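Local structure of carbohydrate oxidase (Microdochium nivale, 3RJA) at residues G144-S149 and Q356-G361; V334-D339 and V413-P418. The protein oxidises the C1 hydroxyl of mono-, oligo- and polysaccharides to the lactone with its flavin cofactor, passing the electrons to molecular oxygen to give hydrogen peroxide. One frame throughout, in Å; residues are numbered along the deposited sequence.

Contact 1. Residues G144-S149 and Q356-G361. With FAD (flavin-adenine dinucleotide), chain B.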
# COMPACT_ATOMS: atom_id res chain seq x y z
N GLY A 144 0.85 -1.95 5.86
CA GLY A 144 1.46 -0.63 6.07
C GLY A 144 0.51 0.52 5.72
O GLY A 144 -0.34 0.89 6.55
N GLY A 145 0.67 1.07 4.51
CA GLY A 145 -0.19 2.13 3.99
C GLY A 145 0.42 3.50 4.16
O GLY A 145 0.36 4.10 5.26
N PHE A 146 1.00 4.03 3.08
CA PHE A 146 1.74 5.28 3.16
C PHE A 146 1.07 6.37 2.30
O PHE A 146 0.67 6.10 1.17
CB PHE A 146 3.20 5.06 2.69
CG PHE A 146 4.06 6.30 2.82
CD1 PHE A 146 4.76 6.55 4.01
CD2 PHE A 146 4.14 7.24 1.78
CE1 PHE A 146 5.56 7.68 4.14
CE2 PHE A 146 4.90 8.39 1.91
CZ PHE A 146 5.63 8.60 3.11
N GLY A 147 0.99 7.59 2.83
CA GLY A 147 0.44 8.71 2.07
C GLY A 147 0.99 10.06 2.51
O GLY A 147 2.00 10.13 3.26
N PHE A 148 0.29 11.13 2.10
CA PHE A 148 0.70 12.51 2.37
C PHE A 148 0.40 13.04 3.78
O PHE A 148 0.58 14.24 4.04
CB PHE A 148 0.07 13.46 1.34
CG PHE A 148 0.73 13.43 0.01
CD1 PHE A 148 2.01 13.99 -0.16
CD2 PHE A 148 0.10 12.83 -1.08
CE1 PHE A 148 2.66 13.96 -1.43
CE2 PHE A 148 0.75 12.79 -2.36
CZ PHE A 148 2.01 13.37 -2.52
N SER A 149 -0.08 12.19 4.69
CA SER A 149 -0.10 12.53 6.12
C SER A 149 0.85 11.62 6.92
O SER A 149 0.91 11.74 8.15
CB SER A 149 -1.52 12.44 6.70
OG SER A 149 -2.38 13.37 6.07
N GLN A 356 8.53 7.24 -7.75
CA GLN A 356 8.28 8.14 -6.63
C GLN A 356 9.29 7.82 -5.56
O GLN A 356 9.45 6.64 -5.20
CB GLN A 356 6.85 7.98 -6.08
CG GLN A 356 5.80 8.30 -7.12
CD GLN A 356 4.41 7.93 -6.72
OE1 GLN A 356 3.44 8.63 -7.05
NE2 GLN A 356 4.27 6.82 -6.02
N LEU A 357 9.98 8.85 -5.09
CA LEU A 357 10.87 8.74 -3.95
C LEU A 357 10.20 9.41 -2.74
O LEU A 357 10.29 10.65 -2.57
CB LEU A 357 12.23 9.36 -4.25
CG LEU A 357 12.96 9.04 -5.57
CD1 LEU A 357 14.35 9.72 -5.64
CD2 LEU A 357 13.14 7.56 -5.84
N ASP A 358 9.52 8.57 -1.95
CA ASP A 358 8.77 9.04 -0.78
C ASP A 358 9.65 9.18 0.45
O ASP A 358 10.41 8.29 0.79
CB ASP A 358 7.58 8.12 -0.50
CG ASP A 358 6.44 8.37 -1.46
OD1 ASP A 358 6.55 7.90 -2.61
OD2 ASP A 358 5.47 9.07 -1.09
N VAL A 359 9.52 10.33 1.12
CA VAL A 359 10.21 10.58 2.37
C VAL A 359 9.47 9.86 3.51
O VAL A 359 8.52 10.38 4.13
CB VAL A 359 10.41 12.10 2.58
CG1 VAL A 359 10.97 12.40 3.96
CG2 VAL A 359 11.36 12.65 1.48
N HIS A 360 9.95 8.65 3.80
CA HIS A 360 9.28 7.66 4.65
C HIS A 360 9.82 7.77 6.07
O HIS A 360 9.07 7.88 7.02
CB HIS A 360 9.53 6.27 4.01
CG HIS A 360 9.08 5.08 4.81
ND1 HIS A 360 9.89 4.45 5.73
CD2 HIS A 360 7.95 4.34 4.74
CE1 HIS A 360 9.26 3.41 6.24
NE2 HIS A 360 8.09 3.30 5.64
N GLY A 361 11.15 7.77 6.20
CA GLY A 361 11.78 7.88 7.50
C GLY A 361 12.35 9.27 7.73
O GLY A 361 11.88 10.26 7.14
PA FAD B . -6.44 -6.64 -2.57
O1A FAD B . -7.92 -6.85 -2.42
O2A FAD B . -5.88 -6.99 -3.92
O5B FAD B . -5.67 -7.50 -1.45
C5B FAD B . -4.29 -7.27 -1.22
C4B FAD B . -3.76 -8.39 -0.30
O4B FAD B . -4.40 -8.31 0.97
C3B FAD B . -4.04 -9.79 -0.84
O3B FAD B . -3.04 -10.68 -0.35
C2B FAD B . -5.36 -10.12 -0.14
O2B FAD B . -5.69 -11.48 -0.04
C1B FAD B . -5.12 -9.49 1.22
N9A FAD B . -6.39 -9.14 1.85
C8A FAD B . -7.47 -8.46 1.30
N7A FAD B . -8.43 -8.38 2.26
C5A FAD B . -7.97 -8.96 3.38
C6A FAD B . -8.56 -9.15 4.64
N6A FAD B . -9.80 -8.69 4.91
N1A FAD B . -7.81 -9.80 5.61
C2A FAD B . -6.53 -10.28 5.33
N3A FAD B . -5.97 -10.13 4.08
C4A FAD B . -6.69 -9.46 3.13
N1 FAD B . 0.00 2.03 -1.39
C2 FAD B . 0.46 2.92 -0.41
O2 FAD B . 1.04 2.53 0.61
N3 FAD B . 0.17 4.27 -0.60
C4 FAD B . -0.62 4.79 -1.61
O4 FAD B . -0.92 6.00 -1.64
C4X FAD B . -1.03 3.80 -2.66
N5 FAD B . -1.77 4.20 -3.68
C5X FAD B . -2.26 3.31 -4.61
C6 FAD B . -3.13 3.74 -5.65
C7 FAD B . -3.73 2.83 -6.50
C7M FAD B . -4.66 3.31 -7.63
C8 FAD B . -3.57 1.44 -6.24
C8M FAD B . -4.23 0.41 -7.13
C9 FAD B . -2.67 1.01 -5.28
C9A FAD B . -2.02 1.92 -4.43
N10 FAD B . -1.21 1.51 -3.34
C10 FAD B . -0.63 2.43 -2.49
C1' FAD B . -0.94 0.04 -3.15
C2' FAD B . -1.90 -0.55 -2.14
O2' FAD B . -1.53 -0.13 -0.83
C3' FAD B . -1.84 -2.06 -2.18
O3' FAD B . -2.04 -2.51 -3.50
C4' FAD B . -2.88 -2.65 -1.22
O4' FAD B . -2.46 -3.92 -0.81
C5' FAD B . -4.27 -2.71 -1.86
O5' FAD B . -5.19 -3.24 -0.94
P FAD B . -6.57 -3.89 -1.50
O1P FAD B . -7.45 -4.30 -0.36
O2P FAD B . -7.23 -2.92 -2.48
O3P FAD B . -5.95 -5.12 -2.33
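Phe146 and His360 bring the backbones nearest, 8.0 Å CA to CA, where an irregular loop of the FAD-binding domain passes the end of strand 352-359 in the antiparallel substrate-domain sheet. The loop grips the flavin pyrimidine ring through main chain alone: Phe146 N donates to FAD O2 at 2.9 Å and an almost straight 171°, and FAD N3 donates to Phe146 O at 2.6 Å. The Phe146 ring leaves the flavin for the strand because chi1 (-176°) sets CG opposite the backbone N. Its rim meets oxygen there: in the modelled conformer of Asp358, one of two, OD2 lies 3.1 Å from Phe146 CE2, near the ring plane, a closeness that is therefore tentative. In that conformer Arg248 forms a salt bridge to the same OD2. The Phe146 and His360 rings are inclined by 30° and slid apart, while Tyr377 and Lys382 O bond the two imidazole nitrogens. Cutting Phe146 back to an alanine is likely to open a gap between loop and strand and to leave His360 without its ring neighbour. At the far rim, Phe146 CZ rests 3.5 Å from Val359 O, again near the ring plane.

Contact 2. Residues V334-D339 and V413-P418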
# COMPACT_ATOMS: atom_id res chain seq x y z
N VAL A 334 22.90 6.13 -5.59
CA VAL A 334 22.32 7.26 -6.29
C VAL A 334 23.05 7.53 -7.62
O VAL A 334 22.42 7.90 -8.62
CB VAL A 334 22.23 8.54 -5.41
CG1 VAL A 334 23.66 9.05 -4.96
CG2 VAL A 334 21.43 9.62 -6.15
N LYS A 335 24.36 7.31 -7.63
CA LYS A 335 25.12 7.44 -8.86
C LYS A 335 24.56 6.50 -9.92
O LYS A 335 24.32 6.92 -11.04
CB LYS A 335 26.63 7.17 -8.62
CG LYS A 335 27.53 7.58 -9.82
CD LYS A 335 28.98 7.06 -9.65
CE LYS A 335 29.50 7.28 -8.20
NZ LYS A 335 30.91 6.84 -7.96
N ASN A 336 24.36 5.23 -9.55
CA ASN A 336 23.86 4.22 -10.49
C ASN A 336 22.42 4.55 -10.84
O ASN A 336 22.03 4.43 -11.99
CB ASN A 336 23.92 2.81 -9.87
CG ASN A 336 25.33 2.35 -9.58
OD1 ASN A 336 26.29 2.95 -10.07
ND2 ASN A 336 25.48 1.30 -8.77
N PHE A 337 21.64 4.99 -9.86
CA PHE A 337 20.24 5.34 -10.09
C PHE A 337 20.12 6.43 -11.17
O PHE A 337 19.35 6.30 -12.12
CB PHE A 337 19.57 5.80 -8.79
CG PHE A 337 18.13 6.24 -8.96
CD1 PHE A 337 17.83 7.56 -9.31
CD2 PHE A 337 17.10 5.35 -8.77
CE1 PHE A 337 16.51 7.99 -9.46
CE2 PHE A 337 15.77 5.77 -8.93
CZ PHE A 337 15.48 7.08 -9.27
N VAL A 338 20.88 7.51 -11.00
CA VAL A 338 20.87 8.65 -11.92
C VAL A 338 21.45 8.32 -13.32
O VAL A 338 20.94 8.83 -14.32
CB VAL A 338 21.55 9.88 -11.26
CG1 VAL A 338 21.75 11.02 -12.26
CG2 VAL A 338 20.69 10.37 -10.05
N ASP A 339 22.49 7.46 -13.37
CA ASP A 339 23.02 6.96 -14.66
C ASP A 339 21.90 6.31 -15.50
O ASP A 339 21.69 6.67 -16.66
CB ASP A 339 24.18 5.96 -14.42
CG ASP A 339 25.53 6.66 -14.15
OD1 ASP A 339 25.68 7.88 -14.39
OD2 ASP A 339 26.45 5.98 -13.69
N VAL A 413 20.39 0.15 -8.12
CA VAL A 413 20.53 0.54 -6.72
C VAL A 413 21.06 -0.60 -5.85
O VAL A 413 21.98 -0.40 -5.05
CB VAL A 413 19.19 1.12 -6.12
CG1 VAL A 413 19.30 1.37 -4.61
CG2 VAL A 413 18.79 2.39 -6.81
N THR A 414 20.51 -1.81 -6.02
CA THR A 414 20.81 -2.91 -5.09
C THR A 414 22.23 -3.44 -5.23
O THR A 414 22.84 -3.86 -4.22
CB THR A 414 19.79 -4.09 -5.14
OG1 THR A 414 19.76 -4.69 -6.44
CG2 THR A 414 18.38 -3.61 -4.77
N LYS A 415 22.75 -3.42 -6.46
CA LYS A 415 24.12 -3.85 -6.66
C LYS A 415 25.07 -2.96 -5.83
O LYS A 415 26.14 -3.41 -5.48
CB LYS A 415 24.49 -3.87 -8.15
CG LYS A 415 24.77 -2.50 -8.79
CD LYS A 415 25.08 -2.65 -10.27
CE LYS A 415 25.66 -1.35 -10.82
NZ LYS A 415 25.70 -1.29 -12.32
N ALA A 416 24.64 -1.74 -5.47
CA ALA A 416 25.52 -0.82 -4.73
C ALA A 416 25.42 -0.93 -3.21
O ALA A 416 26.10 -0.20 -2.48
CB ALA A 416 25.28 0.59 -5.15
N LEU A 417 24.58 -1.83 -2.72
CA LEU A 417 24.27 -1.85 -1.28
C LEU A 417 24.42 -3.22 -0.64
O LEU A 417 24.16 -4.23 -1.28
CB LEU A 417 22.83 -1.35 -1.04
CG LEU A 417 22.48 0.11 -1.36
CD1 LEU A 417 20.94 0.32 -1.24
CD2 LEU A 417 23.26 1.09 -0.45
N PRO A 418 24.80 -3.25 0.65
CA PRO A 418 24.72 -4.57 1.29
C PRO A 418 23.23 -4.94 1.39
O PRO A 418 22.40 -4.03 1.49
CB PRO A 418 25.31 -4.34 2.68
CG PRO A 418 25.21 -2.90 2.93
CD PRO A 418 25.16 -2.17 1.59
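The Phe337 ring receives Val413 CG2 at its edge, near the ring plane, 3.9 Å from Phe337 CD2. Beyond this pair Trp409 stacks with the same ring and Tyr355 makes an edge-to-face contact with it, giving the phenyl group an aromatic setting between helix 332-345 and the sheet. The other flat group, the Asn336 amide, meets aliphatic carbon: Asn336 ND2 lies 3.4 Å from Lys415 CE and 3.7 Å from Ala416 CB. The type I beta turn from Thr414 to Leu417 lies beside helix 332-345. Phe337 and Val413 have the closest CA atoms, 5.9 Å apart. Phe337 CG is anti to its backbone N (chi1 177°), which sends the ring alongside the valine, both side chains pointing the same way. Lys415 starts with CG between its backbone N and carbonyl carbon (chi1 76°), then runs extended, bringing its methylenes across the amide. Val413 also packs on Leu324 and Leu326 of strand 318-326, and so on the sheet as well as on its neighbouring helix. Chemically the contact is divided: a buried apolar pair lies inside, and a more exposed amide outside. Asn336 ND2 bonds to Ser412 O, which implies that the amide ties the helices together by this bond while its contacts with Lys415 and Ala416 add only van der Waals packing.

Overall arrangement
The two contacts lie with centres 21 Å apart and alternate along the chain: 144-149, then 334-339, 356-361 and 413-418. Helix 332-345 leads directly into strand 352-359, linking contact 2 to contact 1, and Leu357 CD2 comes within 4.2 Å of Phe337 CZ where they touch. Strand 352-359 sits inside the large antiparallel sheet, with strands 245-251 and 384-392 as its neighbours. Contact 1 joins the sheet to the FAD-binding domain beside the flavin and the bound substrate analogue; contact 2, about 24 Å from the centre of the chain, packs helices against that sheet. Together they connect flavin loop, central sheet and outer helical layer.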